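Side-chain contacts in oxidoreductase (Listeria innocua, PDB 3E18), which binds NAD through a Rossmann-fold domain and is probably a dehydrogenase of the GFO/IDH/MocA oxidoreductase family, its substrate being unknown: residues Gly34-Asp37 with Lys42-Ala45; Glu55-Val60 with Ile83-Ala88; His118-Gln123 with Tyr308-Asp313; Asn157-Asp162 with Asp206-Gly211. All blocks are in the same frame, centred on the assembly; numbering follows the deposited sequence.

Interaction 1. Residues Gly34-Asp37 with Lys42-Ala45; sequences GVFD and KREA. With NAD (nicotinamide-adenine-dinucleotide), chain E.
Lys-42 lies against the carboxylate of Asp-37, and both side chains run to the adenosine ribose of NAD. Lys-42 CB sits 3.5 Å from Asp-37 CG. The next carbon, Lys-42 CG, is 3.9 Å from Asp-37 OD2. The chain then bends at each of its last three torsions. CD passes the ribose loosely, and CE packs against O3B of the ribose. Lys-42 NZ ends in a hydrogen bond of 2.7 Å to NAD O3B. Lys-42 NZ stops 4.8 Å from Asp-37 OD2, so the two charges are near but not paired directly.

Asp-37 follows strand 30-36, the second strand of the Rossmann fold. An acidic residue here, gripping the ribose diol, is a familiar feature of NAD-binding Rossmann domains. Asp-37 OD1 accepts from NAD O2B at 2.7 Å and Asp-37 OD2 from NAD O3B at 2.8 Å. Backbone amides of Leu-39 and Tyr-13 also donate to OD1 and OD2 respectively, which fixes the rotation of the carboxylate.

Arg-43 turns to the backbone instead. Its NH1 donates to Asp-37 O at 2.8 Å, with an N-H...O angle of 153°. The oxygen lies near the guanidinium plane. That plane is almost parallel to the Phe-36 ring, 5° apart, and the two groups lie side by side. Phe-36 CE2 approaches the adenine at NAD C2A, 3.7 Å away.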
loop_
_atom_site.group_PDB
_atom_site.type_symbol
_atom_site.label_atom_id
_atom_site.label_comp_id
_atom_site.label_asym_id
_atom_site.label_seq_id
_atom_site.Cartn_x
_atom_site.Cartn_y
_atom_site.Cartn_z
ATOM N N GLY A 34 -32.896 2.407 -31.865
ATOM C CA GLY A 34 -32.000 3.066 -32.793
ATOM C C GLY A 34 -30.814 3.772 -32.164
ATOM O O GLY A 34 -30.537 3.623 -30.969
ATOM N N VAL A 35 -30.123 4.558 -32.985
ATOM C CA VAL A 35 -28.819 5.110 -32.644
ATOM C C VAL A 35 -28.697 6.569 -33.094
ATOM O O VAL A 35 -29.091 6.918 -34.204
ATOM C CB VAL A 35 -27.677 4.288 -33.326
ATOM C CG1 VAL A 35 -26.341 5.004 -33.224
ATOM C CG2 VAL A 35 -27.575 2.890 -32.743
ATOM N N PHE A 36 -28.149 7.416 -32.225
ATOM C CA PHE A 36 -27.624 8.708 -32.653
ATOM C C PHE A 36 -26.154 8.866 -32.289
ATOM O O PHE A 36 -25.729 8.502 -31.187
ATOM C CB PHE A 36 -28.427 9.881 -32.067
ATOM C CG PHE A 36 -27.853 11.226 -32.419
ATOM C CD1 PHE A 36 -27.907 11.697 -33.732
ATOM C CD2 PHE A 36 -27.208 11.999 -31.455
ATOM C CE1 PHE A 36 -27.336 12.916 -34.078
ATOM C CE2 PHE A 36 -26.647 13.230 -31.792
ATOM C CZ PHE A 36 -26.713 13.686 -33.105
ATOM N N ASP A 37 -25.385 9.412 -33.223
ATOM C CA ASP A 37 -24.031 9.874 -32.941
ATOM C C ASP A 37 -23.833 11.218 -33.628
ATOM O O ASP A 37 -24.450 11.494 -34.656
ATOM C CB ASP A 37 -22.986 8.850 -33.399
ATOM C CG ASP A 37 -21.618 9.078 -32.762
ATOM O OD1 ASP A 37 -20.929 10.059 -33.130
ATOM O OD2 ASP A 37 -21.210 8.256 -31.914
ATOM N N LYS A 42 -19.956 7.620 -37.678
ATOM C CA LYS A 42 -20.477 6.680 -36.712
ATOM C C LYS A 42 -21.946 6.342 -36.926
ATOM O O LYS A 42 -22.380 5.244 -36.589
ATOM C CB LYS A 42 -20.204 7.164 -35.290
ATOM C CG LYS A 42 -19.072 6.388 -34.620
ATOM C CD LYS A 42 -17.693 6.733 -35.140
ATOM C CE LYS A 42 -16.939 7.630 -34.163
ATOM N NZ LYS A 42 -16.633 6.969 -32.855
ATOM N N ARG A 43 -22.700 7.277 -37.496
ATOM C CA ARG A 43 -24.085 7.020 -37.860
ATOM C C ARG A 43 -24.175 6.008 -39.008
ATOM O O ARG A 43 -25.036 5.117 -38.983
ATOM C CB ARG A 43 -24.810 8.320 -38.218
ATOM C CG ARG A 43 -25.101 9.228 -37.008
ATOM C CD ARG A 43 -26.173 10.275 -37.317
ATOM N NE ARG A 43 -25.832 11.131 -38.452
ATOM C CZ ARG A 43 -25.155 12.276 -38.363
ATOM N NH1 ARG A 43 -24.737 12.725 -37.186
ATOM N NH2 ARG A 43 -24.899 12.980 -39.460
ATOM N N GLU A 44 -23.277 6.145 -39.986
ATOM C CA GLU A 44 -23.155 5.202 -41.104
ATOM C C GLU A 44 -22.793 3.812 -40.600
ATOM O O GLU A 44 -23.386 2.817 -41.027
ATOM C CB GLU A 44 -22.071 5.659 -42.085
ATOM C CG GLU A 44 -22.412 6.876 -42.943
ATOM C CD GLU A 44 -21.165 7.525 -43.580
ATOM O OE1 GLU A 44 -21.265 8.689 -44.041
ATOM O OE2 GLU A 44 -20.086 6.881 -43.614
ATOM N N ALA A 45 -21.826 3.757 -39.684
ATOM C CA ALA A 45 -21.386 2.505 -39.069
ATOM C C ALA A 45 -22.507 1.759 -38.336
ATOM O O ALA A 45 -22.541 0.525 -38.355
ATOM C CB ALA A 45 -20.194 2.748 -38.138
HETATM P PA NAD E . -15.659 6.662 -27.644
HETATM O O1A NAD E . -15.215 5.346 -28.155
HETATM O O2A NAD E . -14.754 7.776 -27.978
HETATM O O5B NAD E . -17.149 6.974 -28.156
HETATM C C5B NAD E . -17.876 8.128 -27.797
HETATM C C4B NAD E . -18.850 8.417 -28.935
HETATM O O4B NAD E . -19.714 9.488 -28.601
HETATM C C3B NAD E . -18.106 8.821 -30.204
HETATM O O3B NAD E . -18.539 8.005 -31.267
HETATM C C2B NAD E . -18.512 10.263 -30.423
HETATM O O2B NAD E . -18.598 10.606 -31.788
HETATM C C1B NAD E . -19.857 10.333 -29.723
HETATM N N9A NAD E . -20.221 11.688 -29.283
HETATM C C8A NAD E . -19.389 12.665 -28.790
HETATM N N7A NAD E . -20.136 13.755 -28.492
HETATM C C5A NAD E . -21.428 13.483 -28.794
HETATM C C6A NAD E . -22.593 14.236 -28.701
HETATM N N6A NAD E . -22.565 15.408 -28.069
HETATM N N1A NAD E . -23.798 13.677 -29.099
HETATM C C2A NAD E . -23.849 12.387 -29.590
HETATM N N3A NAD E . -22.688 11.648 -29.682
HETATM C C4A NAD E . -21.497 12.187 -29.293
HETATM O O3 NAD E . -15.835 6.567 -26.036
HETATM P PN NAD E . -16.126 5.224 -25.228
HETATM O O1N NAD E . -14.840 4.583 -24.843
HETATM O O2N NAD E . -17.188 4.432 -25.889
HETATM O O5D NAD E . -16.739 5.826 -23.836
HETATM C C5D NAD E . -17.913 6.607 -23.789
HETATM C C4D NAD E . -18.475 6.614 -22.350
HETATM O O4D NAD E . -18.582 5.286 -21.869
HETATM C C3D NAD E . -17.578 7.336 -21.359
HETATM O O3D NAD E . -18.383 7.955 -20.366
HETATM C C2D NAD E . -16.777 6.239 -20.687
HETATM O O2D NAD E . -16.464 6.604 -19.362
HETATM C C1D NAD E . -17.764 5.080 -20.719
HETATM N N1N NAD E . -17.163 3.720 -20.708
HETATM C C2N NAD E . -17.580 2.874 -19.719
HETATM C C3N NAD E . -17.095 1.576 -19.611
HETATM C C7N NAD E . -17.763 0.637 -18.653
HETATM O O7N NAD E . -17.162 -0.601 -18.382
HETATM N N7N NAD E . -18.921 0.976 -18.078
HETATM C C4N NAD E . -16.177 1.108 -20.562
HETATM C C5N NAD E . -15.762 1.965 -21.585
HETATM C C6N NAD E . -16.270 3.269 -21.653
#

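Interaction 2. Residues Glu55-Val60 with Ile83-Ala88; sequences ESYEAV and ISALEA
Tyr-57 reaches from the first turn of helix 57-62 to helix 78-87 and meets Ser-84 and Ala-85 there. It gives the contact most of its buried surface. Its CG stands anti to the backbone N, chi1 -174°, and this sends the ring toward helix 78-87. Ser-84 comes to the ring edge, near the ring plane, with its CB 3.9 Å from Tyr-57 CE2. Ala-85 meets the far end of the side chain. Its CB lies 3.3 Å from Tyr-57 OH, a close contact for a methyl group and a hydroxyl.

The two helices belong to the NAD-binding Rossmann domain. Val-69 of the parallel-sheet strand 68-71 touches both Tyr-57 and Ala-85, so the pair packs over the sheet. Leu-61, one turn beyond Tyr-57, adds to the packing on Ser-84 and Ala-85.

No hydrogen bond joins the two segments. The Tyr-57 hydroxyl is instead bonded to Leu-81 O, in the same helix as Ser-84 and Ala-85. This ties the phenol to helix 78-87 and fixes where its tip rests. Ser-84 OG turns back to Glu-80 O within its own helix, leaving CB to meet the ring. At the other end, Ser-56 is the N-cap of helix 57-62. Its OG accepts from Ala-59 N at 2.9 Å.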
loop_
_atom_site.group_PDB
_atom_site.type_symbol
_atom_site.label_atom_id
_atom_site.label_comp_id
_atom_site.label_asym_id
_atom_site.label_seq_id
_atom_site.Cartn_x
_atom_site.Cartn_y
_atom_site.Cartn_z
ATOM N N GLU A 55 -31.068 11.587 -37.275
ATOM C CA GLU A 55 -30.236 12.656 -37.831
ATOM C C GLU A 55 -29.799 13.685 -36.784
ATOM O O GLU A 55 -28.812 14.399 -36.979
ATOM C CB GLU A 55 -30.946 13.355 -39.000
ATOM C CG GLU A 55 -31.203 12.463 -40.220
ATOM C CD GLU A 55 -29.923 11.923 -40.850
ATOM O OE1 GLU A 55 -28.996 12.721 -41.112
ATOM O OE2 GLU A 55 -29.848 10.697 -41.085
ATOM N N SER A 56 -30.538 13.760 -35.681
ATOM C CA SER A 56 -30.230 14.709 -34.621
ATOM C C SER A 56 -30.664 14.165 -33.269
ATOM O O SER A 56 -31.532 13.298 -33.186
ATOM C CB SER A 56 -30.914 16.052 -34.888
ATOM O OG SER A 56 -32.315 15.936 -34.725
ATOM N N TYR A 57 -30.063 14.691 -32.207
ATOM C CA TYR A 57 -30.464 14.321 -30.859
ATOM C C TYR A 57 -31.862 14.862 -30.577
ATOM O O TYR A 57 -32.682 14.184 -29.966
ATOM C CB TYR A 57 -29.436 14.810 -29.835
ATOM C CG TYR A 57 -29.704 14.339 -28.424
ATOM C CD1 TYR A 57 -29.838 12.977 -28.131
ATOM C CD2 TYR A 57 -29.811 15.255 -27.376
ATOM C CE1 TYR A 57 -30.093 12.546 -26.822
ATOM C CE2 TYR A 57 -30.051 14.829 -26.068
ATOM C CZ TYR A 57 -30.186 13.472 -25.805
ATOM O OH TYR A 57 -30.422 13.033 -24.520
ATOM N N GLU A 58 -32.137 16.066 -31.077
ATOM C CA GLU A 58 -33.479 16.658 -31.073
ATOM C C GLU A 58 -34.543 15.703 -31.640
ATOM O O GLU A 58 -35.638 15.606 -31.097
ATOM C CB GLU A 58 -33.451 17.973 -31.865
ATOM C CG GLU A 58 -34.752 18.795 -31.861
ATOM C CD GLU A 58 -34.693 20.039 -32.771
ATOM O OE1 GLU A 58 -33.713 20.194 -33.543
ATOM O OE2 GLU A 58 -35.638 20.863 -32.712
ATOM N N ALA A 59 -34.209 14.985 -32.714
ATOM C CA ALA A 59 -35.137 14.035 -33.351
ATOM C C ALA A 59 -35.399 12.782 -32.518
ATOM O O ALA A 59 -36.499 12.225 -32.559
ATOM C CB ALA A 59 -34.629 13.645 -34.736
ATOM N N VAL A 60 -34.385 12.334 -31.771
ATOM C CA VAL A 60 -34.550 11.239 -30.819
ATOM C C VAL A 60 -35.554 11.649 -29.750
ATOM O O VAL A 60 -36.477 10.909 -29.420
ATOM C CB VAL A 60 -33.211 10.888 -30.122
ATOM C CG1 VAL A 60 -33.420 9.834 -29.042
ATOM C CG2 VAL A 60 -32.185 10.416 -31.123
ATOM N N ILE A 83 -30.049 15.807 -18.959
ATOM C CA ILE A 83 -31.094 16.768 -18.578
ATOM C C ILE A 83 -32.044 17.006 -19.764
ATOM O O ILE A 83 -33.250 16.986 -19.590
ATOM C CB ILE A 83 -30.491 18.084 -18.017
ATOM C CG1 ILE A 83 -29.836 17.813 -16.655
ATOM C CG2 ILE A 83 -31.560 19.203 -17.940
ATOM C CD1 ILE A 83 -29.054 18.988 -16.078
ATOM N N SER A 84 -31.501 17.143 -20.972
ATOM C CA SER A 84 -32.332 17.222 -22.180
ATOM C C SER A 84 -33.283 16.046 -22.359
ATOM O O SER A 84 -34.447 16.242 -22.712
ATOM C CB SER A 84 -31.466 17.337 -23.435
ATOM O OG SER A 84 -30.848 18.598 -23.457
ATOM N N ALA A 85 -32.785 14.826 -22.149
ATOM C CA ALA A 85 -33.615 13.636 -22.325
ATOM C C ALA A 85 -34.700 13.586 -21.266
ATOM O O ALA A 85 -35.872 13.339 -21.573
ATOM C CB ALA A 85 -32.769 12.381 -22.298
ATOM N N LEU A 86 -34.322 13.865 -20.023
ATOM C CA LEU A 86 -35.292 13.922 -18.940
ATOM C C LEU A 86 -36.423 14.907 -19.239
ATOM O O LEU A 86 -37.585 14.504 -19.230
ATOM C CB LEU A 86 -34.630 14.216 -17.593
ATOM C CG LEU A 86 -33.751 13.065 -17.074
ATOM C CD1 LEU A 86 -32.819 13.558 -15.989
ATOM C CD2 LEU A 86 -34.571 11.853 -16.591
ATOM N N GLU A 87 -36.077 16.162 -19.552
ATOM C CA GLU A 87 -37.068 17.199 -19.914
ATOM C C GLU A 87 -37.998 16.782 -21.038
ATOM O O GLU A 87 -39.174 17.131 -21.032
ATOM C CB GLU A 87 -36.391 18.513 -20.327
ATOM C CG GLU A 87 -35.654 19.242 -19.220
ATOM C CD GLU A 87 -36.576 19.910 -18.193
ATOM O OE1 GLU A 87 -37.827 19.776 -18.276
ATOM O OE2 GLU A 87 -36.027 20.586 -17.298
ATOM N N ALA A 88 -37.457 16.044 -22.003
ATOM C CA ALA A 88 -38.249 15.475 -23.090
ATOM C C ALA A 88 -39.145 14.276 -22.703
ATOM O O ALA A 88 -39.904 13.779 -23.530
ATOM C CB ALA A 88 -37.333 15.126 -24.267
#

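Interaction 3. Residues His118-Gln123 with Tyr308-Asp313; sequences HFMVHQ and YNNFVD
The sulfur of Met-120 stands at the edge of the Phe-311 ring. Met-120 SD lies 5.3 Å from the centroid of the Phe-311 ring and 76° off the ring normal. This is a Met-aromatic contact of the edge type, not one over the face. The sulfur is 4.0 Å from both Phe-311 CB and Phe-311 CD1, so it sits where the ring joins its stem. Met-120 CB also approaches CD1, at 4.1 Å. The two side chains run antiparallel alongside one another.

The Met-120 chain is extended through its first two torsions. It bends only at the last, chi3 -79°. That bend carries the methyl group CE to Asn-310, where it lies 3.8 Å from OD1. Met-120 runs across the Asn-310 side chain roughly at right angles. The amide has polar partners of its own: OD1 accepts from Ile-322 N and ND2 donates to Glu-320 O. These bonds fix the rotation of the amide, and the methionine methyl only packs against it.

The contact is buried. Met-120 belongs to strand 119-122, an outermost strand of the parallel Rossmann sheet within this chain. Phe-311 belongs to helix 307-315, far along the sequence, and its ring also touches His-91 and Val-93 of the adjacent strand 91-95. Helix 307-315 thus packs across two neighbouring strands of the sheet.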
loop_
_atom_site.group_PDB
_atom_site.type_symbol
_atom_site.label_atom_id
_atom_site.label_comp_id
_atom_site.label_asym_id
_atom_site.label_seq_id
_atom_site.Cartn_x
_atom_site.Cartn_y
_atom_site.Cartn_z
ATOM N N HIS A 118 -36.813 8.215 -14.661
ATOM C CA HIS A 118 -35.716 7.559 -13.957
ATOM C C HIS A 118 -34.373 7.852 -14.610
ATOM O O HIS A 118 -34.239 7.882 -15.846
ATOM C CB HIS A 118 -35.929 6.038 -13.850
ATOM C CG HIS A 118 -37.098 5.643 -13.004
ATOM N ND1 HIS A 118 -37.064 5.663 -11.627
ATOM C CD2 HIS A 118 -38.335 5.211 -13.342
ATOM C CE1 HIS A 118 -38.234 5.274 -11.152
ATOM N NE2 HIS A 118 -39.023 4.995 -12.174
ATOM N N PHE A 119 -33.381 8.075 -13.761
ATOM C CA PHE A 119 -32.000 8.198 -14.201
ATOM C C PHE A 119 -31.209 7.104 -13.482
ATOM O O PHE A 119 -31.314 6.978 -12.261
ATOM C CB PHE A 119 -31.453 9.587 -13.828
ATOM C CG PHE A 119 -29.995 9.763 -14.123
ATOM C CD1 PHE A 119 -29.582 10.161 -15.385
ATOM C CD2 PHE A 119 -29.031 9.509 -13.148
ATOM C CE1 PHE A 119 -28.234 10.329 -15.668
ATOM C CE2 PHE A 119 -27.680 9.650 -13.438
ATOM C CZ PHE A 119 -27.288 10.067 -14.694
ATOM N N MET A 120 -30.418 6.342 -14.233
ATOM C CA MET A 120 -29.591 5.258 -13.665
ATOM C C MET A 120 -28.178 5.290 -14.213
ATOM O O MET A 120 -27.994 5.419 -15.416
ATOM C CB MET A 120 -30.213 3.885 -13.974
ATOM C CG MET A 120 -29.484 2.670 -13.329
ATOM S SD MET A 120 -30.388 1.093 -13.341
ATOM C CE MET A 120 -31.485 1.402 -11.961
ATOM N N VAL A 121 -27.191 5.151 -13.327
ATOM C CA VAL A 121 -25.780 5.043 -13.720
ATOM C C VAL A 121 -25.420 3.606 -14.070
ATOM O O VAL A 121 -25.766 2.689 -13.345
ATOM C CB VAL A 121 -24.890 5.509 -12.584
ATOM N N HIS A 122 -24.686 3.419 -15.155
ATOM C CA HIS A 122 -24.260 2.101 -15.557
ATOM C C HIS A 122 -23.029 1.650 -14.783
ATOM O O HIS A 122 -21.918 1.646 -15.311
ATOM C CB HIS A 122 -23.967 2.066 -17.054
ATOM C CG HIS A 122 -23.810 0.680 -17.593
ATOM N ND1 HIS A 122 -22.810 0.333 -18.477
ATOM C CD2 HIS A 122 -24.513 -0.451 -17.357
ATOM C CE1 HIS A 122 -22.915 -0.950 -18.775
ATOM N NE2 HIS A 122 -23.945 -1.448 -18.116
ATOM N N GLN A 123 -23.226 1.271 -13.522
ATOM C CA GLN A 123 -22.130 0.718 -12.734
ATOM C C GLN A 123 -22.059 -0.795 -12.940
ATOM O O GLN A 123 -22.334 -1.570 -12.047
ATOM C CB GLN A 123 -22.260 1.140 -11.251
ATOM C CG GLN A 123 -22.250 2.683 -11.032
ATOM C CD GLN A 123 -20.922 3.387 -11.352
ATOM O OE1 GLN A 123 -19.878 2.758 -11.576
ATOM N NE2 GLN A 123 -20.965 4.704 -11.372
ATOM N N TYR A 308 -29.621 -4.264 -16.814
ATOM C CA TYR A 308 -30.705 -3.838 -17.687
ATOM C C TYR A 308 -32.063 -4.432 -17.343
ATOM O O TYR A 308 -33.077 -3.779 -17.575
ATOM C CB TYR A 308 -30.350 -4.099 -19.153
ATOM C CG TYR A 308 -29.659 -2.937 -19.824
ATOM C CD1 TYR A 308 -28.349 -3.052 -20.283
ATOM C CD2 TYR A 308 -30.318 -1.715 -20.001
ATOM C CE1 TYR A 308 -27.717 -1.989 -20.912
ATOM C CE2 TYR A 308 -29.697 -0.654 -20.630
ATOM C CZ TYR A 308 -28.398 -0.799 -21.090
ATOM O OH TYR A 308 -27.778 0.251 -21.714
ATOM N N ASN A 309 -32.097 -5.634 -16.757
ATOM C CA ASN A 309 -33.363 -6.193 -16.286
ATOM C C ASN A 309 -33.821 -5.485 -15.034
ATOM O O ASN A 309 -35.018 -5.281 -14.820
ATOM C CB ASN A 309 -33.272 -7.702 -16.042
ATOM C CG ASN A 309 -33.353 -8.499 -17.328
ATOM O OD1 ASN A 309 -33.997 -8.087 -18.291
ATOM N ND2 ASN A 309 -32.700 -9.649 -17.349
ATOM N N ASN A 310 -32.861 -5.086 -14.217
ATOM C CA ASN A 310 -33.193 -4.267 -13.055
ATOM C C ASN A 310 -33.733 -2.876 -13.445
ATOM O O ASN A 310 -34.672 -2.376 -12.820
ATOM C CB ASN A 310 -31.988 -4.111 -12.146
ATOM C CG ASN A 310 -32.289 -3.234 -10.958
ATOM O OD1 ASN A 310 -31.626 -2.224 -10.729
ATOM N ND2 ASN A 310 -33.328 -3.581 -10.235
ATOM N N PHE A 311 -33.103 -2.249 -14.435
ATOM C CA PHE A 311 -33.552 -0.969 -14.999
ATOM C C PHE A 311 -35.021 -1.056 -15.463
ATOM O O PHE A 311 -35.826 -0.199 -15.108
ATOM C CB PHE A 311 -32.640 -0.536 -16.164
ATOM C CG PHE A 311 -33.087 0.736 -16.864
ATOM C CD1 PHE A 311 -33.002 1.972 -16.224
ATOM C CD2 PHE A 311 -33.573 0.693 -18.171
ATOM C CE1 PHE A 311 -33.419 3.146 -16.866
ATOM C CE2 PHE A 311 -33.981 1.858 -18.827
ATOM C CZ PHE A 311 -33.909 3.084 -18.173
ATOM N N VAL A 312 -35.352 -2.105 -16.222
ATOM C CA VAL A 312 -36.740 -2.384 -16.645
ATOM C C VAL A 312 -37.689 -2.581 -15.460
ATOM O O VAL A 312 -38.790 -2.013 -15.438
ATOM C CB VAL A 312 -36.803 -3.561 -17.634
ATOM C CG1 VAL A 312 -38.244 -3.920 -17.981
ATOM C CG2 VAL A 312 -36.081 -3.192 -18.898
ATOM N N ASP A 313 -37.245 -3.347 -14.469
ATOM C CA ASP A 313 -38.029 -3.589 -13.255
ATOM C C ASP A 313 -38.302 -2.295 -12.488
ATOM O O ASP A 313 -39.344 -2.162 -11.845
ATOM C CB ASP A 313 -37.302 -4.571 -12.329
ATOM C CG ASP A 313 -37.282 -6.011 -12.862
ATOM O OD1 ASP A 313 -37.972 -6.325 -13.860
ATOM O OD2 ASP A 313 -36.543 -6.834 -12.273
#

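Interaction 4. Residues Asn157-Asp162 with Asp206-Gly211; sequences NGIPGD and DEVDDG
Ile-159 puts its CD1 methyl among four residues of segment 206-211. The closest approach is to a backbone oxygen, Asp-209 O, at 3.6 Å. Val-208 CG2 lies 3.9 Å from the same methyl and is the apolar partner. Asp-210 meets it through CA and CB, each 3.8 Å from CD1, and its side chain runs roughly perpendicular to that of Ile-159. Asp-206 OD2 stands at 3.9 Å. The isoleucine chain is extended at its end, chi2 170°, which carries CD1 furthest into the loop.

Asp-209 and Asp-210 are held by other partners. Asp-210 OD1 bonds to Ser-201 OG and its OD2 to Leu-204 N. The CB of Asp-209 points away from Ile-159, and Asp-209 OD2 accepts from Val-174 N at the start of helix 173-188. Asp-206 OD1 has a weak hydrogen bond with His-165 ND1. Met-173 of that helix and Arg-164, an NAD-binding residue, also touch Ile-159.

No hydrogen bond links the two segments, both in the GFO/IDH/MocA C-terminal domain. Packing of one aliphatic side chain joins them. The carboxylates of Asp-209 and Asp-210 are directed to backbone amides and a hydroxyl, so their positions are probably set by these bonds and not by Ile-159.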
loop_
_atom_site.group_PDB
_atom_site.type_symbol
_atom_site.label_atom_id
_atom_site.label_comp_id
_atom_site.label_asym_id
_atom_site.label_seq_id
_atom_site.Cartn_x
_atom_site.Cartn_y
_atom_site.Cartn_z
ATOM N N ASN A 157 -0.379 -0.555 -20.457
ATOM C CA ASN A 157 -0.877 -0.146 -21.767
ATOM C C ASN A 157 -1.120 1.362 -21.890
ATOM O O ASN A 157 -1.492 1.854 -22.962
ATOM C CB ASN A 157 -2.133 -0.949 -22.135
ATOM C CG ASN A 157 -1.813 -2.385 -22.524
ATOM O OD1 ASN A 157 -0.789 -2.655 -23.149
ATOM N ND2 ASN A 157 -2.692 -3.316 -22.155
ATOM N N GLY A 158 -0.879 2.098 -20.804
ATOM C CA GLY A 158 -1.054 3.547 -20.823
ATOM C C GLY A 158 -2.517 3.954 -20.799
ATOM O O GLY A 158 -3.372 3.177 -20.371
ATOM N N ILE A 159 -2.795 5.175 -21.249
ATOM C CA ILE A 159 -4.159 5.709 -21.328
ATOM C C ILE A 159 -4.695 5.509 -22.756
ATOM O O ILE A 159 -4.048 5.936 -23.721
ATOM C CB ILE A 159 -4.214 7.213 -20.916
ATOM C CG1 ILE A 159 -3.809 7.400 -19.449
ATOM C CG2 ILE A 159 -5.605 7.829 -21.170
ATOM C CD1 ILE A 159 -3.612 8.865 -19.066
ATOM N N PRO A 160 -5.870 4.851 -22.892
ATOM C CA PRO A 160 -6.388 4.481 -24.213
ATOM C C PRO A 160 -7.055 5.644 -24.940
ATOM O O PRO A 160 -7.610 6.540 -24.301
ATOM C CB PRO A 160 -7.412 3.388 -23.895
ATOM C CG PRO A 160 -7.877 3.685 -22.501
ATOM C CD PRO A 160 -6.769 4.419 -21.799
ATOM N N GLY A 161 -7.006 5.605 -26.272
ATOM C CA GLY A 161 -7.450 6.722 -27.105
ATOM C C GLY A 161 -6.488 7.898 -27.011
ATOM O O GLY A 161 -5.299 7.651 -26.786
ATOM N N ASP A 162 -6.892 9.171 -27.161
ATOM C CA ASP A 162 -8.220 9.803 -27.435
ATOM C C ASP A 162 -8.607 10.840 -26.355
ATOM O O ASP A 162 -7.734 11.344 -25.646
ATOM C CB ASP A 162 -9.378 8.871 -27.905
ATOM C CG ASP A 162 -10.146 8.162 -26.755
ATOM O OD1 ASP A 162 -9.913 8.405 -25.540
ATOM O OD2 ASP A 162 -11.006 7.317 -27.108
ATOM N N ASP A 206 1.153 13.212 -19.317
ATOM C CA ASP A 206 -0.113 13.778 -19.783
ATOM C C ASP A 206 -0.640 14.825 -18.822
ATOM O O ASP A 206 -0.162 14.937 -17.688
ATOM C CB ASP A 206 -1.163 12.681 -19.975
ATOM C CG ASP A 206 -0.977 11.921 -21.264
ATOM O OD1 ASP A 206 -0.922 12.561 -22.336
ATOM O OD2 ASP A 206 -0.890 10.677 -21.205
ATOM N N GLU A 207 -1.636 15.590 -19.270
ATOM C CA GLU A 207 -2.274 16.604 -18.413
ATOM C C GLU A 207 -3.236 15.974 -17.403
ATOM O O GLU A 207 -3.622 16.608 -16.406
ATOM C CB GLU A 207 -2.978 17.682 -19.258
ATOM C CG GLU A 207 -4.091 17.155 -20.165
ATOM C CD GLU A 207 -4.755 18.247 -20.989
ATOM O OE1 GLU A 207 -4.129 18.721 -21.969
ATOM O OE2 GLU A 207 -5.906 18.616 -20.667
ATOM N N VAL A 208 -3.600 14.720 -17.660
ATOM C CA VAL A 208 -4.412 13.914 -16.739
ATOM C C VAL A 208 -3.596 12.773 -16.126
ATOM O O VAL A 208 -2.567 12.368 -16.669
ATOM C CB VAL A 208 -5.650 13.301 -17.436
ATOM C CG1 VAL A 208 -6.560 14.402 -17.971
ATOM C CG2 VAL A 208 -5.240 12.340 -18.563
ATOM N N ASP A 209 -4.079 12.271 -14.992
ATOM C CA ASP A 209 -3.432 11.182 -14.261
ATOM C C ASP A 209 -3.455 9.861 -15.025
ATOM O O ASP A 209 -4.467 9.506 -15.631
ATOM C CB ASP A 209 -4.100 11.008 -12.898
ATOM C CG ASP A 209 -5.549 10.543 -13.003
ATOM O OD1 ASP A 209 -6.439 11.374 -13.286
ATOM O OD2 ASP A 209 -5.798 9.339 -12.789
ATOM N N ASP A 210 -2.336 9.140 -15.004
ATOM C CA ASP A 210 -2.264 7.838 -15.665
ATOM C C ASP A 210 -2.393 6.729 -14.622
ATOM O O ASP A 210 -2.280 5.534 -14.913
ATOM C CB ASP A 210 -0.988 7.710 -16.507
ATOM C CG ASP A 210 0.287 7.921 -15.698
ATOM O OD1 ASP A 210 0.557 7.112 -14.790
ATOM O OD2 ASP A 210 1.039 8.879 -15.994
ATOM N N GLY A 211 -2.613 7.142 -13.380
ATOM C CA GLY A 211 -2.794 6.194 -12.325
ATOM C C GLY A 211 -2.935 6.946 -11.021
ATOM O O GLY A 211 -2.693 8.140 -10.961
#

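Interactions 1, 2 and 3 all bear on the parallel Rossmann sheet, whereas interaction 4 joins two loops of the C-terminal domain. Interactions 1 and 3 lie at the two outermost strands of the parallel sheet within this chain, their centres about 23 Å apart. Interactions 1 and 2 touch: Phe-36 packs on Ser-56, Tyr-57 and Val-60. Interaction 2 meets interaction 3 more lightly, through Leu-86 and His-118. Interactions 3 and 4 are buried, and 1 and 2 partly so. Polar chemistry across the segments is confined to interaction 1, beside the ribose. The others rest on packing: a phenol on a helix, a sulfur at a ring, and a methyl against a valine, a backbone oxygen and aspartate residues.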